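Long-range contacts in glutamate ABC superfamily ATP binding cassette transporter, binding protein (Enterococcus faecium DO, PDB 5EYF), which binds glutamate and, as a family 3 solute-binding protein, probably hands it to an ABC transporter for uptake: residues 17-22 with 60-65; 68-73 with 83-88. All coordinates share one frame; numbering follows the deposited sequence. Where two conformers were deposited one is given.

From the N terminus, the chain runs through strand 16-21, the small antiparallel strands and helix 41-54 before strand 59-64 returns to lie beside the first strand; interaction 1 closes this loop. A short turn then leads into helix 70-75, and the chain passes through strand 81-82 to the loop 83-88, where interaction 2 closes a second, shorter loop. The two closures therefore follow in series, neither enclosing nor crossing the other. They are nonetheless joined in space: their centres lie about 11 Å apart, and Gly20 O stands 2.9 Å from Ile83 N, a probable hydrogen bond. Residues of both reach the same bound glutamate, so sheet, helix and loop meet at the ligand.

Interaction 1: 17-22 with 60-65; sequences IIWGVK and TEFVEV. With GLU (glutamic acid), chain E.
Residues Ile17 to Val21 pair with Thr60 to Glu64 as neighbouring parallel strands of a beta-alpha-beta crossover, helix 41-54 lying in the connection between them. The strand axes approach to 4.6 Å and their directions differ by 31°, evidence of a twisted parallel pair.

Five backbone hydrogen bonds fix the register. Ile17, Trp19 and Val21 engage Glu61, Val63 and Val65 in staggered order: Glu61 N gives to Ile17 O, Trp19 N to Glu61 O, Val63 N to Trp19 O, Val21 N to Val63 O and Val65 N to Val21 O. The shortest is Trp19 N to Glu61 O, at 2.7 Å. CA-H...O contacts supplement them, as from Gly20 CA to Val63 O.

Apolar contacts are made on both faces. On the face that carries Trp19 and Phe62, both side chains pack against helix 41-54, where Trp19 NE1 is hydrogen-bonded to Thr50. Their rings meet obliquely, with planes at 33°, and Trp19 CB lies 3.9 Å from Phe62 CD1, with CE1 close by. Val21 adds a second apolar neighbour, its CG1 3.5 Å from Phe62 CD1 and its CG2 also close to that carbon. On the other face Ile18 CG2 meets Val63 CG2 at 3.7 Å, while Ile18 CG1 runs alongside Glu61 CB. Further along, Val65 CG1 comes to 3.6 Å from Gly20 CA, taking up the room beside a residue that has no side chain.

The polar contact to the ligand comes from Lys22, at the C-terminal side of the sheet, the usual side for ligand sites in parallel sheets. Lys22 bends at chi2 (-51°) and again at its last torsion, passing CD 3.4 Å from Val65 O. Its amino group also bonds Ser67, and NZ ends 2.9 Å from OE1 of the bound glutamate.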
ATOM      1  N   ILE B  17      14.490  21.507  12.614  1.00 23.78           N
ATOM      2  CA  ILE B  17      14.719  20.249  11.916  1.00 22.78           C
ATOM      3  C   ILE B  17      14.938  20.565  10.442  1.00 21.50           C
ATOM      4  O   ILE B  17      14.221  21.391   9.867  1.00 23.17           O
ATOM      5  CB  ILE B  17      13.552  19.264  12.085  1.00 22.90           C
ATOM      6  CG1 ILE B  17      13.370  18.935  13.563  1.00 25.59           C
ATOM      7  CG2 ILE B  17      13.786  17.988  11.220  1.00 22.31           C
ATOM      8  CD1 ILE B  17      12.173  18.081  13.794  1.00 25.96           C
ATOM      9  N   ILE B  18      15.945  19.929   9.841  1.00 21.80           N
ATOM     10  CA  ILE B  18      16.336  20.166   8.455  1.00 22.12           C
ATOM     11  C   ILE B  18      15.875  18.981   7.615  1.00 20.58           C
ATOM     12  O   ILE B  18      16.319  17.847   7.829  1.00 22.16           O
ATOM     13  CB  ILE B  18      17.850  20.349   8.323  1.00 23.51           C
ATOM     14  CG1 ILE B  18      18.346  21.461   9.260  1.00 25.24           C
ATOM     15  CG2 ILE B  18      18.205  20.660   6.877  1.00 24.09           C
ATOM     16  CD1 ILE B  18      19.822  21.681   9.197  1.00 28.55           C
ATOM     17  N   TRP B  19      15.012  19.250   6.650  1.00 19.24           N
ATOM     18  CA  TRP B  19      14.339  18.207   5.885  1.00 19.11           C
ATOM     19  C   TRP B  19      14.824  18.239   4.451  1.00 19.39           C
ATOM     20  O   TRP B  19      14.871  19.308   3.838  1.00 20.14           O
ATOM     21  CB  TRP B  19      12.821  18.376   5.869  1.00 20.02           C
ATOM     22  CG  TRP B  19      12.162  18.287   7.185  1.00 19.89           C
ATOM     23  CD1 TRP B  19      11.983  19.298   8.073  1.00 20.46           C
ATOM     24  CD2 TRP B  19      11.549  17.123   7.757  1.00 18.26           C
ATOM     25  NE1 TRP B  19      11.293  18.840   9.180  1.00 20.76           N
ATOM     26  CE2 TRP B  19      11.008  17.508   9.005  1.00 19.04           C
ATOM     27  CE3 TRP B  19      11.394  15.803   7.333  1.00 18.08           C
ATOM     28  CZ2 TRP B  19      10.361  16.615   9.853  1.00 20.03           C
ATOM     29  CZ3 TRP B  19      10.709  14.916   8.154  1.00 19.05           C
ATOM     30  CH2 TRP B  19      10.214  15.319   9.412  1.00 19.18           C
ATOM     31  N   GLY B  20      15.181  17.069   3.926  1.00 19.76           N
ATOM     32  CA  GLY B  20      15.460  16.920   2.518  1.00 19.53           C
ATOM     33  C   GLY B  20      14.212  16.606   1.718  1.00 19.53           C
ATOM     34  O   GLY B  20      13.549  15.588   1.960  1.00 20.16           O
ATOM     35  N   VAL B  21      13.861  17.475   0.767  1.00 19.54           N
ATOM     36  CA  VAL B  21      12.626  17.361  -0.006  1.00 19.74           C
ATOM     37  C   VAL B  21      12.945  17.530  -1.476  1.00 20.67           C
ATOM     38  O   VAL B  21      13.947  18.148  -1.843  1.00 20.43           O
ATOM     39  CB  VAL B  21      11.564  18.415   0.427  1.00 18.99           C
ATOM     40  CG1 VAL B  21      11.087  18.182   1.867  1.00 19.39           C
ATOM     41  CG2 VAL B  21      12.110  19.859   0.255  1.00 19.32           C
ATOM     42  N   LYS B  22      12.070  16.978  -2.322  1.00 21.08           N
ATOM     43  CA  LYS B  22      12.145  17.271  -3.740  1.00 21.90           C
ATOM     44  C   LYS B  22      11.811  18.734  -3.985  1.00 23.03           C
ATOM     45  O   LYS B  22      11.029  19.349  -3.246  1.00 22.11           O
ATOM     46  CB  LYS B  22      11.188  16.375  -4.534  1.00 21.51           C
ATOM     47  CG  LYS B  22      11.396  14.858  -4.323  1.00 21.81           C
ATOM     48  CD  LYS B  22      12.844  14.440  -4.523  1.00 22.28           C
ATOM     49  CE  LYS B  22      13.020  12.911  -4.604  1.00 23.11           C
ATOM     50  NZ  LYS B  22      12.567  12.284  -5.882  1.00 24.34           N
ATOM     51  N   THR B  60      11.443  24.881  10.638  0.55 25.07           N
ATOM     52  CA  THR B  60      11.745  23.936   9.582  0.55 27.80           C
ATOM     53  C   THR B  60      12.758  24.565   8.639  0.55 29.38           C
ATOM     54  O   THR B  60      12.723  25.773   8.382  0.55 31.33           O
ATOM     55  CB  THR B  60      10.480  23.553   8.820  0.55 27.66           C
ATOM     56  OG1 THR B  60       9.949  24.731   8.203  0.55 29.98           O
ATOM     57  CG2 THR B  60       9.430  22.971   9.788  0.55 25.78           C
ATOM     58  N   GLU B  61      13.687  23.751   8.170  0.55 28.34           N
ATOM     59  CA  GLU B  61      14.569  24.122   7.085  0.55 29.25           C
ATOM     60  C   GLU B  61      14.456  23.061   6.005  0.55 27.26           C
ATOM     61  O   GLU B  61      14.419  21.865   6.308  0.55 26.68           O
ATOM     62  CB  GLU B  61      16.023  24.256   7.547  0.55 32.05           C
ATOM     63  CG  GLU B  61      16.892  24.961   6.527  0.55 35.79           C
ATOM     64  CD  GLU B  61      16.422  26.384   6.270  0.55 39.31           C
ATOM     65  OE1 GLU B  61      15.731  26.944   7.152  0.55 40.66           O
ATOM     66  OE2 GLU B  61      16.732  26.937   5.190  0.55 40.75           O
ATOM     67  N   PHE B  62      14.366  23.501   4.753  1.00 26.01           N
ATOM     68  CA  PHE B  62      14.291  22.591   3.623  1.00 25.26           C
ATOM     69  C   PHE B  62      15.556  22.674   2.772  1.00 24.76           C
ATOM     70  O   PHE B  62      16.103  23.762   2.540  1.00 28.20           O
ATOM     71  CB  PHE B  62      13.044  22.883   2.791  1.00 25.32           C
ATOM     72  CG  PHE B  62      11.759  22.554   3.516  1.00 24.26           C
ATOM     73  CD1 PHE B  62      11.351  21.218   3.665  1.00 24.26           C
ATOM     74  CD2 PHE B  62      10.963  23.548   4.051  1.00 24.12           C
ATOM     75  CE1 PHE B  62      10.198  20.901   4.349  1.00 25.17           C
ATOM     76  CE2 PHE B  62       9.782  23.218   4.736  1.00 25.36           C
ATOM     77  CZ  PHE B  62       9.408  21.897   4.889  1.00 25.53           C
ATOM     78  N   VAL B  63      16.019  21.500   2.355  1.00 23.91           N
ATOM     79  CA  VAL B  63      17.190  21.314   1.504  1.00 24.05           C
ATOM     80  C   VAL B  63      16.768  20.461   0.321  1.00 24.10           C
ATOM     81  O   VAL B  63      16.127  19.411   0.495  1.00 22.67           O
ATOM     82  CB  VAL B  63      18.352  20.640   2.268  1.00 25.31           C
ATOM     83  CG1 VAL B  63      19.480  20.226   1.332  1.00 26.00           C
ATOM     84  CG2 VAL B  63      18.856  21.535   3.389  1.00 26.89           C
ATOM     85  N   GLU B  64      17.126  20.886  -0.882  1.00 26.82           N
ATOM     86  CA  GLU B  64      16.775  20.098  -2.054  1.00 27.30           C
ATOM     87  C   GLU B  64      17.536  18.774  -2.078  1.00 27.50           C
ATOM     88  O   GLU B  64      18.770  18.747  -1.963  1.00 29.65           O
ATOM     89  CB  GLU B  64      17.061  20.876  -3.342  1.00 31.67           C
ATOM     90  CG  GLU B  64      16.849  19.960  -4.537  1.00 33.52           C
ATOM     91  CD  GLU B  64      16.835  20.640  -5.886  1.00 37.73           C
ATOM     92  OE1 GLU B  64      17.341  21.767  -6.016  1.00 38.21           O
ATOM     93  OE2 GLU B  64      16.317  20.012  -6.840  1.00 40.28           O
ATOM     94  N   VAL B  65      16.801  17.673  -2.286  1.00 25.76           N
ATOM     95  CA  VAL B  65      17.401  16.390  -2.629  1.00 25.32           C
ATOM     96  C   VAL B  65      16.792  15.897  -3.938  1.00 25.14           C
ATOM     97  O   VAL B  65      15.705  16.317  -4.350  1.00 26.87           O
ATOM     98  CB  VAL B  65      17.185  15.325  -1.529  1.00 25.18           C
ATOM     99  CG1 VAL B  65      17.662  15.845  -0.184  1.00 25.40           C
ATOM    100  CG2 VAL B  65      15.709  14.885  -1.476  1.00 23.98           C
TER
HETATM  101  N   GLU E 301       8.880   6.296  -4.844  1.00 19.56           N
HETATM  102  CA  GLU E 301       9.863   5.786  -5.813  1.00 20.28           C
HETATM  103  C   GLU E 301      11.229   5.643  -5.157  1.00 21.40           C
HETATM  104  O   GLU E 301      11.409   5.968  -3.976  1.00 19.80           O
HETATM  105  CB  GLU E 301       9.955   6.686  -7.061  1.00 21.92           C
HETATM  106  CG  GLU E 301      10.049   8.184  -6.769  1.00 22.94           C
HETATM  107  CD  GLU E 301      11.399   8.640  -6.224  1.00 24.08           C
HETATM  108  OE1 GLU E 301      11.410   9.638  -5.496  1.00 23.07           O
HETATM  109  OE2 GLU E 301      12.458   8.072  -6.581  1.00 25.23           O
HETATM  110  OXT GLU E 301      12.193   5.173  -5.795  1.00 25.38           O

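Interaction 2: 68-73 with 83-88. With GLU (glutamic acid), chain E.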
ATOM      1  N   LYS B  68      18.801  10.621  -6.505  1.00 30.60           N
ATOM      2  CA  LYS B  68      20.213  10.261  -6.476  1.00 32.26           C
ATOM      3  C   LYS B  68      20.902  10.770  -5.215  1.00 32.73           C
ATOM      4  O   LYS B  68      21.677  10.033  -4.589  1.00 33.34           O
ATOM      5  CB  LYS B  68      20.919  10.790  -7.734  1.00 33.97           C
ATOM      6  CG  LYS B  68      21.130   9.703  -8.785  1.00 39.11           C
ATOM      7  CD  LYS B  68      21.669  10.277 -10.071  1.00 41.81           C
ATOM      8  CE  LYS B  68      23.100  10.761  -9.894  1.00 45.65           C
ATOM      9  NZ  LYS B  68      24.057   9.638  -9.645  1.00 48.14           N
ATOM     10  N   THR B  69      20.632  12.013  -4.812  1.00 29.39           N
ATOM     11  CA  THR B  69      21.410  12.616  -3.745  1.00 29.59           C
ATOM     12  C   THR B  69      20.816  12.409  -2.364  1.00 27.30           C
ATOM     13  O   THR B  69      21.498  12.678  -1.373  1.00 28.02           O
ATOM     14  CB  THR B  69      21.562  14.124  -3.975  1.00 30.63           C
ATOM     15  OG1 THR B  69      20.265  14.731  -3.930  1.00 29.99           O
ATOM     16  CG2 THR B  69      22.217  14.398  -5.333  1.00 32.70           C
ATOM     17  N   ARG B  70      19.587  11.895  -2.256  1.00 25.53           N
ATOM     18  CA  ARG B  70      18.934  11.971  -0.952  1.00 24.49           C
ATOM     19  C   ARG B  70      19.655  11.124   0.097  1.00 23.20           C
ATOM     20  O   ARG B  70      19.901  11.596   1.214  1.00 22.09           O
ATOM     21  CB  ARG B  70      17.450  11.606  -1.060  1.00 23.74           C
ATOM     22  CG  ARG B  70      17.123  10.258  -1.641  1.00 21.73           C
ATOM     23  CD  ARG B  70      15.634  10.163  -1.903  1.00 22.20           C
ATOM     24  NE  ARG B  70      15.373   8.948  -2.672  1.00 22.20           N
ATOM     25  CZ  ARG B  70      14.277   8.695  -3.374  1.00 21.36           C
ATOM     26  NH1 ARG B  70      13.246   9.544  -3.393  1.00 20.92           N
ATOM     27  NH2 ARG B  70      14.220   7.557  -4.071  1.00 22.34           N
ATOM     28  N   ILE B  71      20.017   9.880  -0.226  1.00 24.02           N
ATOM     29  CA  ILE B  71      20.684   9.078   0.805  1.00 26.01           C
ATOM     30  C   ILE B  71      22.091   9.636   1.085  1.00 26.59           C
ATOM     31  O   ILE B  71      22.452   9.799   2.255  1.00 26.57           O
ATOM     32  CB  ILE B  71      20.697   7.579   0.440  1.00 26.09           C
ATOM     33  CG1 ILE B  71      19.272   6.988   0.502  1.00 26.23           C
ATOM     34  CG2 ILE B  71      21.619   6.810   1.387  1.00 27.56           C
ATOM     35  CD1 ILE B  71      19.263   5.496   0.205  1.00 26.51           C
ATOM     36  N   PRO B  72      22.929   9.949   0.085  1.00 27.95           N
ATOM     37  CA  PRO B  72      24.231  10.567   0.410  1.00 28.97           C
ATOM     38  C   PRO B  72      24.135  11.797   1.303  1.00 27.75           C
ATOM     39  O   PRO B  72      24.892  11.892   2.272  1.00 28.65           O
ATOM     40  CB  PRO B  72      24.807  10.895  -0.976  1.00 30.30           C
ATOM     41  CG  PRO B  72      24.245   9.837  -1.850  1.00 29.70           C
ATOM     42  CD  PRO B  72      22.824   9.632  -1.351  1.00 28.47           C
ATOM     43  N   LEU B  73      23.172  12.694   1.059  1.00 27.50           N
ATOM     44  CA  LEU B  73      23.009  13.880   1.893  1.00 27.55           C
ATOM     45  C   LEU B  73      22.545  13.522   3.294  1.00 25.52           C
ATOM     46  O   LEU B  73      23.005  14.116   4.277  1.00 26.02           O
ATOM     47  CB  LEU B  73      22.013  14.832   1.241  1.00 27.98           C
ATOM     48  CG  LEU B  73      22.592  15.546   0.026  1.00 29.19           C
ATOM     49  CD1 LEU B  73      21.479  16.236  -0.755  1.00 29.82           C
ATOM     50  CD2 LEU B  73      23.610  16.552   0.513  1.00 30.29           C
ATOM     51  N   ILE B  83      12.130  13.428   3.346  1.00 16.79           N
ATOM     52  CA  ILE B  83      10.716  13.228   3.037  1.00 15.41           C
ATOM     53  C   ILE B  83      10.546  13.668   1.585  1.00 16.81           C
ATOM     54  O   ILE B  83      10.415  14.857   1.276  1.00 16.86           O
ATOM     55  CB  ILE B  83       9.759  13.931   4.025  1.00 15.46           C
ATOM     56  CG1 ILE B  83       8.326  13.451   3.785  1.00 15.53           C
ATOM     57  CG2 ILE B  83       9.866  15.464   4.058  1.00 15.90           C
ATOM     58  CD1 ILE B  83       7.379  13.941   4.891  1.00 17.46           C
ATOM     59  N   ALA B  84      10.588  12.704   0.674  1.00 16.13           N
ATOM     60  CA  ALA B  84      10.807  13.022  -0.735  1.00 16.79           C
ATOM     61  C   ALA B  84      10.358  11.833  -1.571  1.00 17.28           C
ATOM     62  O   ALA B  84      11.191  11.150  -2.166  1.00 19.35           O
ATOM     63  CB  ALA B  84      12.294  13.356  -1.021  1.00 17.10           C
ATOM     64  N   THR B  85       9.050  11.556  -1.563  1.00 17.08           N
ATOM     65  CA  THR B  85       8.414  10.462  -2.331  1.00 16.07           C
ATOM     66  C   THR B  85       9.251   9.185  -2.310  1.00 16.83           C
ATOM     67  O   THR B  85       9.475   8.543  -3.337  1.00 17.57           O
ATOM     68  CB  THR B  85       8.117  10.889  -3.785  1.00 17.40           C
ATOM     69  OG1 THR B  85       9.338  11.201  -4.502  1.00 18.14           O
ATOM     70  CG2 THR B  85       7.215  12.115  -3.797  1.00 17.08           C
HETATM   71  N   MSE B  86       9.699   8.799  -1.121  1.00 15.79           N
HETATM   72  CA  MSE B  86      10.683   7.717  -1.006  1.00 15.84           C
HETATM   73  C   MSE B  86      10.091   6.400  -0.544  1.00 16.45           C
HETATM   74  O   MSE B  86       9.625   6.293   0.585  1.00 15.91           O
HETATM   75  CB  MSE B  86      11.780   8.110  -0.032  1.00 16.84           C
HETATM   76  CG  MSE B  86      12.974   7.145  -0.090  1.00 18.59           C
HETATM   77 SE   MSE B  86      14.389   7.937   0.990  0.76 23.72          SE
HETATM   78  CE  MSE B  86      15.688   6.512   0.875  1.00 21.96           C
ATOM     79  N   THR B  87      10.127   5.395  -1.409  1.00 15.03           N
ATOM     80  CA  THR B  87       9.550   4.107  -1.059  1.00 14.73           C
ATOM     81  C   THR B  87      10.427   3.361  -0.061  1.00 16.20           C
ATOM     82  O   THR B  87      11.670   3.348  -0.169  1.00 16.76           O
ATOM     83  CB  THR B  87       9.387   3.272  -2.339  1.00 16.24           C
ATOM     84  OG1 THR B  87       8.526   3.984  -3.227  1.00 17.88           O
ATOM     85  CG2 THR B  87       8.796   1.886  -2.046  1.00 16.82           C
ATOM     86  N   ILE B  88       9.765   2.717   0.897  1.00 15.57           N
ATOM     87  CA  ILE B  88      10.414   1.813   1.840  1.00 16.43           C
ATOM     88  C   ILE B  88      10.735   0.508   1.130  1.00 16.54           C
ATOM     89  O   ILE B  88       9.833  -0.173   0.614  1.00 18.68           O
ATOM     90  CB  ILE B  88       9.499   1.552   3.052  1.00 15.96           C
ATOM     91  CG1 ILE B  88       9.185   2.870   3.757  1.00 16.89           C
ATOM     92  CG2 ILE B  88      10.175   0.607   4.035  1.00 16.81           C
ATOM     93  CD1 ILE B  88       8.271   2.703   4.923  1.00 17.59           C
TER
HETATM   94  N   GLU E 301       8.880   6.296  -4.844  1.00 19.56           N
HETATM   95  CA  GLU E 301       9.863   5.786  -5.813  1.00 20.28           C
HETATM   96  C   GLU E 301      11.229   5.643  -5.157  1.00 21.40           C
HETATM   97  O   GLU E 301      11.409   5.968  -3.976  1.00 19.80           O
HETATM   98  CB  GLU E 301       9.955   6.686  -7.061  1.00 21.92           C
HETATM   99  CG  GLU E 301      10.049   8.184  -6.769  1.00 22.94           C
HETATM  100  CD  GLU E 301      11.399   8.640  -6.224  1.00 24.08           C
HETATM  101  OE1 GLU E 301      11.410   9.638  -5.496  1.00 23.07           O
HETATM  102  OE2 GLU E 301      12.458   8.072  -6.581  1.00 25.23           O
HETATM  103  OXT GLU E 301      12.193   5.173  -5.795  1.00 25.38           O
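Arg70 and Met86, here selenomethionine, bury the most surface in this contact. Met86 CG sits over one face of the Arg70 guanidinium, 3.8 Å above its plane and over its centre, while SE touches Arg70 CD and NE. An extended side chain carries the methionine past the arginine to Ile71, whose CG1 lies 3.6 Å from Met86 CE.

The edge of the guanidinium faces the ligand. Arg70 CG sits between the backbone N and carbonyl carbon (chi1 57°), and from there the chain, extended from CG to NE, carries the guanidinium to the bound glutamate. NH1 gives a hydrogen bond of 2.8 Å to OE1 of the ligand, and NH2 gives one to OE2 and a weak one to O. Here helix 70-75 and the loop 83-88 form part of the glutamate pocket of a family 3 solute-binding protein, where Arg92, Ser67 and Asp174 also bond the ligand.

Ala84 brings its carbonyl O to 2.9 Å from Arg70 NH1, near the guanidinium plane. Beyond it, Thr85 OG1 binds OE1 of the ligand, Thr85 O and Thr87 OG1 both accept from the ligand amino N, and Thr87 N points nearly straight at the ligand O, with an N-H...O angle of 174°.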